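Local coordinates for endoglucanase (Clostridium thermocellum, PDB 2YIK), which probably hydrolyses beta-1,4-glucosidic bonds in cellulose as a family 9 glycoside hydrolase, at residues A[382-387]-A[477-482]; A[432-437]-A[482-487]; A[56-61]-A[109-114]; A[51-56]-A[66-71]. All blocks are in the same frame, centred on the assembly; numbering follows the deposited sequence.

In the fold
Near the N terminus, 51-56 runs off the end of helix 49-54 and folds back against 66-71 in interaction 4, closing a short loop that holds helix 60-63. Interaction 3 crosses it: 56-61 meets 109-114, so Cys56, a zinc ligand, belongs to both contacts, whose centres lie about 10 Å apart. Much later come interactions 1 and 2, again crossing: 382-387 pairs with 477-482 and 432-437 with 482-487, sharing Ser482. These tie the loops after helices 363-373 and 416-428 to the long loop before helix 499-516. The two groups stand apart; the centres of interactions 1 and 3 are about 35 Å from each other.

Interaction 1: A[382-387]-A[477-482]; sequences GGYVFL and GGPDAS
Two of the loops that join helices in the family 9 catalytic domain, one leading into helix 392-408 and the other running toward helix 499-516, pack here through Tyr384 and Phe386 against Pro479 and Ala481. No hydrogen bond spans the contact, so shape and apolar packing carry it. Tyr384 and Pro479 reach toward each other from opposite directions, and Tyr384 CE2 comes 3.7 Å from Pro479 CG. The same ring stacks with Tyr427 of helix 416-428, while its hydroxyl is hydrogen-bonded to Ser392, which fixes the far end of the side chain.

Phe386 turns CG anti to its own backbone N (chi1 -175°), and this lays the ring along the backbone of 479-481. Ala481 covers one face: its CB sits 4.2 Å from the centroid of the Phe386 ring, 24° off the normal, a CH-pi contact. The backbone of 480-482 is itself bent by an Asx turn, with Ser482 N donating to Asp480 OD1 from above the carboxylate plane. Gly477 lies about 9 Å from the side chain of His451, the predicted active-site residue. At the edge of the Phe386 ring, in its plane, Pro479 O approaches CE2 to 3.4 Å.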
loop_
_atom_site.group_PDB
_atom_site.type_symbol
_atom_site.label_atom_id
_atom_site.label_comp_id
_atom_site.label_asym_id
_atom_site.label_seq_id
_atom_site.Cartn_x
_atom_site.Cartn_y
_atom_site.Cartn_z
ATOM N N GLY A 382 -10.489 15.529 21.447
ATOM C CA GLY A 382 -10.684 14.143 21.829
ATOM C C GLY A 382 -9.416 13.324 22.023
ATOM O O GLY A 382 -9.493 12.186 22.472
ATOM N N GLY A 383 -8.254 13.877 21.679
ATOM C CA GLY A 383 -7.004 13.149 21.867
ATOM C C GLY A 383 -6.475 12.373 20.669
ATOM O O GLY A 383 -5.586 11.532 20.804
ATOM N N TYR A 384 -6.998 12.683 19.490
ATOM C CA TYR A 384 -6.620 12.010 18.250
ATOM C C TYR A 384 -5.605 12.837 17.461
ATOM O O TYR A 384 -5.854 14.009 17.189
ATOM C CB TYR A 384 -7.896 11.800 17.436
ATOM C CG TYR A 384 -7.742 11.268 16.031
ATOM C CD1 TYR A 384 -7.188 10.009 15.792
ATOM C CD2 TYR A 384 -8.233 11.991 14.942
ATOM C CE1 TYR A 384 -7.140 9.479 14.498
ATOM C CE2 TYR A 384 -8.189 11.472 13.649
ATOM C CZ TYR A 384 -7.642 10.214 13.435
ATOM O OH TYR A 384 -7.618 9.689 12.164
ATOM N N VAL A 385 -4.470 12.242 17.091
ATOM C CA VAL A 385 -3.462 12.985 16.328
ATOM C C VAL A 385 -3.923 13.071 14.872
ATOM O O VAL A 385 -4.012 12.078 14.151
ATOM C CB VAL A 385 -2.055 12.358 16.461
ATOM C CG1 VAL A 385 -1.027 13.256 15.794
ATOM C CG2 VAL A 385 -1.701 12.197 17.949
ATOM N N PHE A 386 -4.203 14.305 14.475
ATOM C CA PHE A 386 -4.773 14.683 13.183
ATOM C C PHE A 386 -3.826 15.508 12.286
ATOM O O PHE A 386 -3.531 16.655 12.611
ATOM C CB PHE A 386 -6.028 15.490 13.548
ATOM C CG PHE A 386 -6.891 15.902 12.402
ATOM C CD1 PHE A 386 -6.676 17.115 11.759
ATOM C CD2 PHE A 386 -7.991 15.131 12.036
ATOM C CE1 PHE A 386 -7.550 17.568 10.774
ATOM C CE2 PHE A 386 -8.876 15.569 11.055
ATOM C CZ PHE A 386 -8.655 16.793 10.420
ATOM N N LEU A 387 -3.352 14.940 11.173
ATOM C CA LEU A 387 -2.461 15.685 10.260
ATOM C C LEU A 387 -3.324 16.663 9.459
ATOM O O LEU A 387 -3.100 17.874 9.479
ATOM C CB LEU A 387 -1.713 14.738 9.314
ATOM C CG LEU A 387 -0.789 15.395 8.279
ATOM C CD1 LEU A 387 0.177 16.358 8.951
ATOM C CD2 LEU A 387 -0.025 14.313 7.541
ATOM N N GLY A 477 -12.051 7.366 6.370
ATOM C CA GLY A 477 -11.243 8.565 6.498
ATOM C C GLY A 477 -11.017 8.978 7.938
ATOM O O GLY A 477 -9.903 9.334 8.323
ATOM N N GLY A 478 -12.079 8.945 8.738
ATOM C CA GLY A 478 -11.950 9.305 10.135
ATOM C C GLY A 478 -12.698 10.562 10.518
ATOM O O GLY A 478 -13.392 11.155 9.688
ATOM N N PRO A 479 -12.566 11.000 11.781
ATOM C CA PRO A 479 -13.243 12.202 12.271
ATOM C C PRO A 479 -12.556 13.477 11.796
ATOM O O PRO A 479 -11.446 13.426 11.256
ATOM C CB PRO A 479 -13.179 12.029 13.784
ATOM C CG PRO A 479 -11.830 11.365 13.976
ATOM C CD PRO A 479 -11.803 10.336 12.860
ATOM N N ASP A 480 -13.216 14.619 11.974
ATOM C CA ASP A 480 -12.605 15.880 11.574
ATOM C C ASP A 480 -11.783 16.416 12.742
ATOM O O ASP A 480 -11.590 15.718 13.732
ATOM C CB ASP A 480 -13.657 16.909 11.117
ATOM C CG ASP A 480 -14.719 17.198 12.166
ATOM O OD1 ASP A 480 -14.441 17.115 13.384
ATOM O OD2 ASP A 480 -15.845 17.545 11.762
ATOM N N ALA A 481 -11.287 17.643 12.624
ATOM C CA ALA A 481 -10.456 18.231 13.671
ATOM C C ALA A 481 -11.170 18.422 14.997
ATOM O O ALA A 481 -10.529 18.631 16.032
ATOM C CB ALA A 481 -9.893 19.564 13.192
ATOM N N SER A 482 -12.493 18.342 14.977
ATOM C CA SER A 482 -13.292 18.539 16.196
ATOM C C SER A 482 -13.951 17.229 16.652
ATOM O O SER A 482 -14.977 17.250 17.350
ATOM C CB SER A 482 -14.372 19.611 15.921
ATOM O OG SER A 482 -13.818 20.938 15.874
#

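Interaction 2: A[432-437]-A[482-487]; sequences NPLNRC and SDQHVD
Leu434 lies over the backbone of 483-485, its CD1 3.4 Å from Asp483 O and 3.9 Å from His485 CB. With CG anti to the carbonyl carbon (chi1 -57°) and the chain extended beyond, both methyls are carried across to the other loop. The second methyl, Leu434 CD2, meets Gln484 NE2 at 3.7 Å; these two side chains cross at about a right angle, the glutamine folding back at chi2 although its CB starts away from the contact.

On one flank Pro433 CG packs 3.9 Å from Asp483 CG. The carboxylate of Asp483 turns its polar atoms elsewhere: OD1 is hydrogen-bonded to Tyr427 and Thr380, and OD2 to Gly382 N. On the other flank Arg436 bends at chi3 and brings NE 3.3 Å from His485 CD2, with guanidinium and imidazole planes 53° apart. His485 also meets Tyr438 edge-to-face. No hydrogen bond joins the two segments.

What presents Pro433 and Leu434 together is a type I beta turn from Asn432 to Asn435. Asn432 braces it from within: OD1 accepts from Leu434 N at 2.9 Å on a lone pair in the carbonyl plane, an Asx turn, and ND2 donates to Arg436 O at 2.7 Å, nearly straight at 167°. The contact thus joins the loop following helix 416-428, from which Tyr427 reaches Asp483, to the loop between helix 453-456 and helix 499-516.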
loop_
_atom_site.group_PDB
_atom_site.type_symbol
_atom_site.label_atom_id
_atom_site.label_comp_id
_atom_site.label_asym_id
_atom_site.label_seq_id
_atom_site.Cartn_x
_atom_site.Cartn_y
_atom_site.Cartn_z
ATOM N N ASN A 432 -13.557 7.613 21.963
ATOM C CA ASN A 432 -13.623 8.996 21.508
ATOM C C ASN A 432 -14.952 9.659 21.885
ATOM O O ASN A 432 -15.862 8.998 22.379
ATOM C CB ASN A 432 -13.433 9.029 19.990
ATOM C CG ASN A 432 -14.438 8.157 19.256
ATOM O OD1 ASN A 432 -15.646 8.406 19.299
ATOM N ND2 ASN A 432 -13.942 7.126 18.573
ATOM N N PRO A 433 -15.084 10.976 21.642
ATOM C CA PRO A 433 -16.316 11.701 21.974
ATOM C C PRO A 433 -17.622 11.161 21.393
ATOM O O PRO A 433 -18.690 11.409 21.954
ATOM C CB PRO A 433 -16.018 13.119 21.493
ATOM C CG PRO A 433 -14.558 13.244 21.746
ATOM C CD PRO A 433 -14.032 11.918 21.220
ATOM N N LEU A 434 -17.546 10.432 20.279
ATOM C CA LEU A 434 -18.746 9.886 19.644
ATOM C C LEU A 434 -18.933 8.407 19.956
ATOM O O LEU A 434 -19.907 7.801 19.512
ATOM C CB LEU A 434 -18.665 10.046 18.118
ATOM C CG LEU A 434 -18.481 11.435 17.502
ATOM C CD1 LEU A 434 -18.459 11.320 15.980
ATOM C CD2 LEU A 434 -19.618 12.360 17.953
ATOM N N ASN A 435 -18.008 7.848 20.737
ATOM C CA ASN A 435 -17.994 6.423 21.063
ATOM C C ASN A 435 -18.174 5.697 19.732
ATOM O O ASN A 435 -18.869 4.681 19.632
ATOM C CB ASN A 435 -19.113 6.032 22.032
ATOM C CG ASN A 435 -18.927 4.627 22.578
ATOM O OD1 ASN A 435 -17.795 4.148 22.710
ATOM N ND2 ASN A 435 -20.025 3.964 22.908
ATOM N N ARG A 436 -17.523 6.236 18.707
ATOM C CA ARG A 436 -17.632 5.680 17.371
ATOM C C ARG A 436 -16.430 4.872 16.915
ATOM O O ARG A 436 -15.287 5.318 17.025
ATOM C CB ARG A 436 -17.891 6.795 16.358
ATOM C CG ARG A 436 -18.359 6.240 15.031
ATOM C CD ARG A 436 -18.357 7.243 13.908
ATOM N NE ARG A 436 -19.336 8.320 14.038
ATOM C CZ ARG A 436 -20.591 8.162 14.442
ATOM N NH1 ARG A 436 -21.037 6.958 14.783
ATOM N NH2 ARG A 436 -21.410 9.207 14.475
ATOM N N CYS A 437 -16.704 3.670 16.413
ATOM C CA CYS A 437 -15.651 2.806 15.905
ATOM C C CYS A 437 -15.546 3.115 14.419
ATOM O O CYS A 437 -16.529 3.009 13.680
ATOM C CB CYS A 437 -15.993 1.328 16.105
ATOM S SG CYS A 437 -14.709 0.206 15.460
ATOM N N SER A 482 -12.493 18.342 14.977
ATOM C CA SER A 482 -13.292 18.539 16.196
ATOM C C SER A 482 -13.951 17.229 16.652
ATOM O O SER A 482 -14.977 17.250 17.350
ATOM C CB SER A 482 -14.372 19.611 15.921
ATOM O OG SER A 482 -13.818 20.938 15.874
ATOM N N ASP A 483 -13.328 16.101 16.277
ATOM C CA ASP A 483 -13.838 14.753 16.590
ATOM C C ASP A 483 -15.241 14.533 16.027
ATOM O O ASP A 483 -15.937 13.585 16.425
ATOM C CB ASP A 483 -13.859 14.511 18.119
ATOM C CG ASP A 483 -12.472 14.669 18.770
ATOM O OD1 ASP A 483 -11.602 13.763 18.664
ATOM O OD2 ASP A 483 -12.241 15.745 19.371
ATOM N N GLN A 484 -15.687 15.342 15.078
ATOM C CA GLN A 484 -17.014 15.012 14.567
ATOM C C GLN A 484 -16.920 14.170 13.279
ATOM O O GLN A 484 -15.879 14.106 12.614
ATOM C CB GLN A 484 -17.849 16.258 14.281
ATOM C CG GLN A 484 -18.077 17.189 15.483
ATOM C CD GLN A 484 -18.940 16.558 16.564
ATOM O OE1 GLN A 484 -20.156 16.787 16.636
ATOM N NE2 GLN A 484 -18.305 15.773 17.429
ATOM N N HIS A 485 -18.027 13.504 12.951
ATOM C CA HIS A 485 -18.079 12.615 11.798
ATOM C C HIS A 485 -19.501 12.402 11.263
ATOM O O HIS A 485 -20.444 12.226 12.037
ATOM C CB HIS A 485 -17.501 11.251 12.217
ATOM C CG HIS A 485 -17.576 10.193 11.152
ATOM N ND1 HIS A 485 -16.611 10.047 10.181
ATOM C CD2 HIS A 485 -18.487 9.212 10.933
ATOM C CE1 HIS A 485 -16.920 9.018 9.406
ATOM N NE2 HIS A 485 -18.053 8.497 9.841
ATOM N N VAL A 486 -19.658 12.407 9.939
ATOM C CA VAL A 486 -20.967 12.167 9.333
ATOM C C VAL A 486 -20.942 10.805 8.654
ATOM O O VAL A 486 -20.255 10.606 7.653
ATOM C CB VAL A 486 -21.335 13.249 8.297
ATOM C CG1 VAL A 486 -22.603 12.823 7.532
ATOM C CG2 VAL A 486 -21.566 14.587 9.013
ATOM N N ASP A 487 -21.691 9.866 9.221
ATOM C CA ASP A 487 -21.741 8.506 8.701
ATOM C C ASP A 487 -22.800 8.317 7.608
ATOM O O ASP A 487 -23.887 7.802 7.864
ATOM C CB ASP A 487 -21.974 7.535 9.871
ATOM C CG ASP A 487 -21.870 6.079 9.459
ATOM O OD1 ASP A 487 -21.350 5.799 8.360
ATOM O OD2 ASP A 487 -22.303 5.216 10.251
#

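Interaction 3: A[56-61]-A[109-114]; sequences CGTGVD and DVSGGF. With ZN (zinc ion), chain E.
Cys56 meets Gly113 and Gly112 through its backbone. Cys56 N donates to Gly113 O at 2.8 Å, with the donor tilted 24° from the carbonyl plane, and Cys56 O receives a CA-H...O contact from Gly112 CA at 3.2 Å. The closeness depends on Gly57 having no side chain: a CB there would run into Gly112 N, for the CA atoms of Gly57 and Gly112 are 4.4 Å apart.

Metal coordination comes next. Cys56, Cys72, His73 and His115 together bind a zinc ion; chi1 of -179°, with the sulfur anti to the backbone N, puts Cys56 SG 2.4 Å from the zinc.

Water links the outer end, where Thr58 OG1 and Ser111 OG are too distant to bond directly. One water bonds to both hydroxyls; a second bonds to Thr58 OG1 and donates to Asp109 OD2. Asp109 OD1 takes two donors, Ser111 N at 2.9 Å in an Asx turn and Ser111 OG on its syn lone pair, so the serine hydroxyl is held in place.

In the fold, the contact joins the link between helices 49-54 and 60-63 to the loop running from strand 107-108 to strand 122-123, with Tyr160 of helix 151-167 hydrogen-bonded to Cys56 O.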
loop_
_atom_site.group_PDB
_atom_site.type_symbol
_atom_site.label_atom_id
_atom_site.label_comp_id
_atom_site.label_asym_id
_atom_site.label_seq_id
_atom_site.Cartn_x
_atom_site.Cartn_y
_atom_site.Cartn_z
ATOM N N CYS A 56 -10.283 -7.514 -7.903
ATOM C CA CYS A 56 -10.756 -7.265 -9.254
ATOM C C CYS A 56 -10.300 -8.343 -10.240
ATOM O O CYS A 56 -9.311 -9.036 -10.002
ATOM C CB CYS A 56 -10.224 -5.885 -9.673
ATOM S SG CYS A 56 -10.651 -5.267 -11.305
ATOM N N GLY A 57 -11.039 -8.497 -11.336
ATOM C CA GLY A 57 -10.655 -9.466 -12.351
ATOM C C GLY A 57 -11.324 -10.826 -12.378
ATOM O O GLY A 57 -12.402 -11.027 -11.823
ATOM N N THR A 58 -10.649 -11.769 -13.031
ATOM C CA THR A 58 -11.132 -13.134 -13.191
ATOM C C THR A 58 -10.827 -14.049 -12.010
ATOM O O THR A 58 -11.245 -15.205 -11.993
ATOM C CB THR A 58 -10.534 -13.771 -14.465
ATOM O OG1 THR A 58 -9.102 -13.771 -14.380
ATOM C CG2 THR A 58 -10.957 -12.987 -15.693
ATOM N N GLY A 59 -10.104 -13.544 -11.021
ATOM C CA GLY A 59 -9.786 -14.384 -9.885
ATOM C C GLY A 59 -10.491 -14.045 -8.587
ATOM O O GLY A 59 -10.100 -14.548 -7.535
ATOM N N VAL A 60 -11.539 -13.228 -8.620
ATOM C CA VAL A 60 -12.150 -12.897 -7.345
ATOM C C VAL A 60 -13.006 -13.966 -6.654
ATOM O O VAL A 60 -12.947 -14.039 -5.431
ATOM C CB VAL A 60 -12.873 -11.496 -7.372
ATOM C CG1 VAL A 60 -12.994 -10.988 -8.774
ATOM C CG2 VAL A 60 -14.221 -11.565 -6.678
ATOM N N ASP A 61 -13.782 -14.804 -7.353
ATOM C CA ASP A 61 -14.517 -15.799 -6.562
ATOM C C ASP A 61 -13.559 -16.854 -6.038
ATOM O O ASP A 61 -13.872 -17.573 -5.090
ATOM C CB ASP A 61 -15.700 -16.484 -7.298
ATOM C CG ASP A 61 -15.608 -16.418 -8.809
ATOM O OD1 ASP A 61 -14.722 -17.079 -9.393
ATOM O OD2 ASP A 61 -16.452 -15.709 -9.413
ATOM N N ASP A 109 -3.609 -9.149 -21.187
ATOM C CA ASP A 109 -4.297 -9.372 -19.925
ATOM C C ASP A 109 -3.762 -8.475 -18.803
ATOM O O ASP A 109 -2.672 -8.702 -18.278
ATOM C CB ASP A 109 -4.153 -10.847 -19.531
ATOM C CG ASP A 109 -4.900 -11.196 -18.256
ATOM O OD1 ASP A 109 -5.537 -10.304 -17.650
ATOM O OD2 ASP A 109 -4.846 -12.379 -17.854
ATOM N N VAL A 110 -4.522 -7.442 -18.447
ATOM C CA VAL A 110 -4.115 -6.553 -17.361
ATOM C C VAL A 110 -5.171 -6.622 -16.258
ATOM O O VAL A 110 -5.445 -5.641 -15.564
ATOM C CB VAL A 110 -3.935 -5.082 -17.829
ATOM C CG1 VAL A 110 -2.732 -4.974 -18.755
ATOM C CG2 VAL A 110 -5.183 -4.589 -18.517
ATOM N N SER A 111 -5.749 -7.810 -16.104
ATOM C CA SER A 111 -6.768 -8.056 -15.098
ATOM C C SER A 111 -6.128 -8.442 -13.768
ATOM O O SER A 111 -4.948 -8.796 -13.703
ATOM C CB SER A 111 -7.698 -9.186 -15.546
ATOM O OG SER A 111 -7.051 -10.446 -15.450
ATOM N N GLY A 112 -6.925 -8.368 -12.708
ATOM C CA GLY A 112 -6.439 -8.723 -11.389
ATOM C C GLY A 112 -6.201 -7.530 -10.490
ATOM O O GLY A 112 -6.585 -6.408 -10.813
ATOM N N GLY A 113 -5.564 -7.770 -9.354
ATOM C CA GLY A 113 -5.302 -6.672 -8.446
ATOM C C GLY A 113 -6.536 -6.202 -7.694
ATOM O O GLY A 113 -7.522 -6.934 -7.561
ATOM N N PHE A 114 -6.498 -4.949 -7.250
ATOM C CA PHE A 114 -7.575 -4.390 -6.444
ATOM C C PHE A 114 -8.095 -3.040 -6.915
ATOM O O PHE A 114 -7.329 -2.235 -7.441
ATOM C CB PHE A 114 -7.074 -4.226 -5.004
ATOM C CG PHE A 114 -6.599 -5.509 -4.367
ATOM C CD1 PHE A 114 -5.356 -6.044 -4.688
ATOM C CD2 PHE A 114 -7.395 -6.174 -3.437
ATOM C CE1 PHE A 114 -4.910 -7.225 -4.092
ATOM C CE2 PHE A 114 -6.963 -7.356 -2.833
ATOM C CZ PHE A 114 -5.717 -7.883 -3.160
HETATM ZN ZN ZN E . -13.038 -5.127 -10.896
HETATM O O HOH W 1 -7.351 -11.671 -12.664
HETATM O O HOH W 2 -6.854 -13.778 -16.534
#

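Interaction 4: A[51-56]-A[66-71]; sequences YDANMC and LSWRGD. With ZN (zinc ion), chain E.
Bends at chi2 (-52°) and chi3 curl the Arg69 side chain back so that its guanidinium meets the carbonyls of Ala53 and Met55, in the N-terminal part of the family 9 catalytic domain. NH1 donates to both of them. The bond from Arg69 NH1 to Met55 O is the better aligned, 2.8 Å at 158°, in the carbonyl plane on a lone pair and close to the plane of the guanidinium. The bond from Arg69 NH1 to Ala53 O, 3.0 Å, comes instead from above the carbonyl plane, 69° out of it. NH2 adds a weak bond to Met55 O, so two of the arginine's nitrogens share that one oxygen. Glu198 forms a salt bridge with Arg69 NE, probably offsetting its charge, and also accepts from Gly70 N.

A type I beta turn from Leu66 to Arg69 sets Leu66 and Trp68 beside Ala53. The Trp68 ring has Leu66 CB and Arg69 CG over one face, both offset toward its rim, which ties the turn's own side chains together. Asp52 CB adds a contact with Leu66 CD1 at 3.9 Å, while its carboxylate is hydrogen-bonded to Leu65 N. The methyl of Ala53 faces Leu66 and Trp68, which meet it side by side: Ala53 CB is 3.6 Å from Leu66 CD1 and 3.8 Å from Trp68 CH2.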
loop_
_atom_site.group_PDB
_atom_site.type_symbol
_atom_site.label_atom_id
_atom_site.label_comp_id
_atom_site.label_asym_id
_atom_site.label_seq_id
_atom_site.Cartn_x
_atom_site.Cartn_y
_atom_site.Cartn_z
ATOM N N TYR A 51 -9.638 -5.776 1.637
ATOM C CA TYR A 51 -8.984 -6.145 0.399
ATOM C C TYR A 51 -9.821 -7.154 -0.373
ATOM O O TYR A 51 -9.904 -7.079 -1.598
ATOM C CB TYR A 51 -7.571 -6.645 0.699
ATOM C CG TYR A 51 -6.711 -5.507 1.200
ATOM C CD1 TYR A 51 -6.339 -4.465 0.345
ATOM C CD2 TYR A 51 -6.356 -5.412 2.546
ATOM C CE1 TYR A 51 -5.641 -3.351 0.821
ATOM C CE2 TYR A 51 -5.661 -4.305 3.034
ATOM C CZ TYR A 51 -5.311 -3.275 2.168
ATOM O OH TYR A 51 -4.670 -2.158 2.653
ATOM N N ASP A 52 -10.471 -8.074 0.335
ATOM C CA ASP A 52 -11.321 -9.048 -0.339
ATOM C C ASP A 52 -12.454 -8.318 -1.052
ATOM O O ASP A 52 -12.892 -8.733 -2.127
ATOM C CB ASP A 52 -11.926 -10.040 0.658
ATOM C CG ASP A 52 -10.878 -10.875 1.358
ATOM O OD1 ASP A 52 -9.965 -10.279 1.969
ATOM O OD2 ASP A 52 -10.970 -12.122 1.299
ATOM N N ALA A 53 -12.922 -7.223 -0.454
ATOM C CA ALA A 53 -14.016 -6.450 -1.029
ATOM C C ALA A 53 -13.610 -5.675 -2.271
ATOM O O ALA A 53 -14.470 -5.269 -3.052
ATOM C CB ALA A 53 -14.589 -5.497 0.016
ATOM N N ASN A 54 -12.309 -5.465 -2.454
ATOM C CA ASN A 54 -11.819 -4.726 -3.614
ATOM C C ASN A 54 -11.104 -5.564 -4.669
ATOM O O ASN A 54 -10.569 -5.014 -5.629
ATOM C CB ASN A 54 -10.883 -3.580 -3.188
ATOM C CG ASN A 54 -11.636 -2.339 -2.720
ATOM O OD1 ASN A 54 -11.154 -1.211 -2.865
ATOM N ND2 ASN A 54 -12.809 -2.543 -2.143
ATOM N N MET A 55 -11.074 -6.883 -4.499
ATOM C CA MET A 55 -10.426 -7.732 -5.498
ATOM C C MET A 55 -11.098 -7.535 -6.859
ATOM O O MET A 55 -12.315 -7.412 -6.959
ATOM C CB MET A 55 -10.477 -9.196 -5.073
ATOM C CG MET A 55 -9.544 -9.480 -3.908
ATOM S SD MET A 55 -9.533 -11.199 -3.385
ATOM C CE MET A 55 -8.038 -11.218 -2.381
ATOM N N CYS A 56 -10.283 -7.514 -7.903
ATOM C CA CYS A 56 -10.756 -7.265 -9.254
ATOM C C CYS A 56 -10.300 -8.343 -10.240
ATOM O O CYS A 56 -9.311 -9.036 -10.002
ATOM C CB CYS A 56 -10.224 -5.885 -9.673
ATOM S SG CYS A 56 -10.651 -5.267 -11.305
ATOM N N LEU A 66 -15.417 -12.971 0.571
ATOM C CA LEU A 66 -16.743 -12.361 0.655
ATOM C C LEU A 66 -17.657 -12.914 -0.436
ATOM O O LEU A 66 -17.399 -12.730 -1.630
ATOM C CB LEU A 66 -16.623 -10.839 0.544
ATOM C CG LEU A 66 -15.763 -10.200 1.641
ATOM C CD1 LEU A 66 -15.532 -8.732 1.317
ATOM C CD2 LEU A 66 -16.446 -10.370 3.004
ATOM N N SER A 67 -18.719 -13.599 -0.016
ATOM C CA SER A 67 -19.656 -14.208 -0.948
ATOM C C SER A 67 -20.326 -13.210 -1.878
ATOM O O SER A 67 -20.754 -13.576 -2.976
ATOM C CB SER A 67 -20.722 -14.997 -0.179
ATOM O OG SER A 67 -21.424 -14.155 0.727
ATOM N N TRP A 68 -20.423 -11.951 -1.458
ATOM C CA TRP A 68 -21.058 -10.953 -2.305
ATOM C C TRP A 68 -20.135 -10.329 -3.352
ATOM O O TRP A 68 -20.516 -9.371 -4.032
ATOM C CB TRP A 68 -21.706 -9.861 -1.456
ATOM C CG TRP A 68 -20.834 -9.320 -0.381
ATOM C CD1 TRP A 68 -20.663 -9.833 0.868
ATOM C CD2 TRP A 68 -20.058 -8.116 -0.436
ATOM N NE1 TRP A 68 -19.828 -9.022 1.602
ATOM C CE2 TRP A 68 -19.436 -7.971 0.824
ATOM C CE3 TRP A 68 -19.813 -7.163 -1.431
ATOM C CZ2 TRP A 68 -18.607 -6.881 1.123
ATOM C CZ3 TRP A 68 -18.987 -6.083 -1.133
ATOM C CH2 TRP A 68 -18.385 -5.957 0.132
ATOM N N ARG A 69 -18.920 -10.859 -3.476
ATOM C CA ARG A 69 -17.981 -10.375 -4.495
ATOM C C ARG A 69 -17.710 -11.494 -5.509
ATOM O O ARG A 69 -17.403 -12.624 -5.133
ATOM C CB ARG A 69 -16.643 -9.937 -3.885
ATOM C CG ARG A 69 -16.625 -8.558 -3.209
ATOM C CD ARG A 69 -17.165 -7.461 -4.118
ATOM N NE ARG A 69 -16.869 -7.693 -5.531
ATOM C CZ ARG A 69 -15.678 -7.541 -6.102
ATOM N NH1 ARG A 69 -14.633 -7.144 -5.385
ATOM N NH2 ARG A 69 -15.533 -7.797 -7.399
ATOM N N GLY A 70 -17.852 -11.179 -6.793
ATOM C CA GLY A 70 -17.587 -12.157 -7.841
ATOM C C GLY A 70 -16.655 -11.526 -8.864
ATOM O O GLY A 70 -16.293 -10.356 -8.726
ATOM N N ASP A 71 -16.268 -12.279 -9.892
ATOM C CA ASP A 71 -15.380 -11.758 -10.930
ATOM C C ASP A 71 -15.934 -10.464 -11.507
ATOM O O ASP A 71 -17.140 -10.332 -11.701
ATOM C CB ASP A 71 -15.211 -12.778 -12.065
ATOM C CG ASP A 71 -14.481 -14.025 -11.624
ATOM O OD1 ASP A 71 -13.918 -14.023 -10.515
ATOM O OD2 ASP A 71 -14.457 -15.014 -12.391
HETATM ZN ZN ZN E . -13.038 -5.127 -10.896
#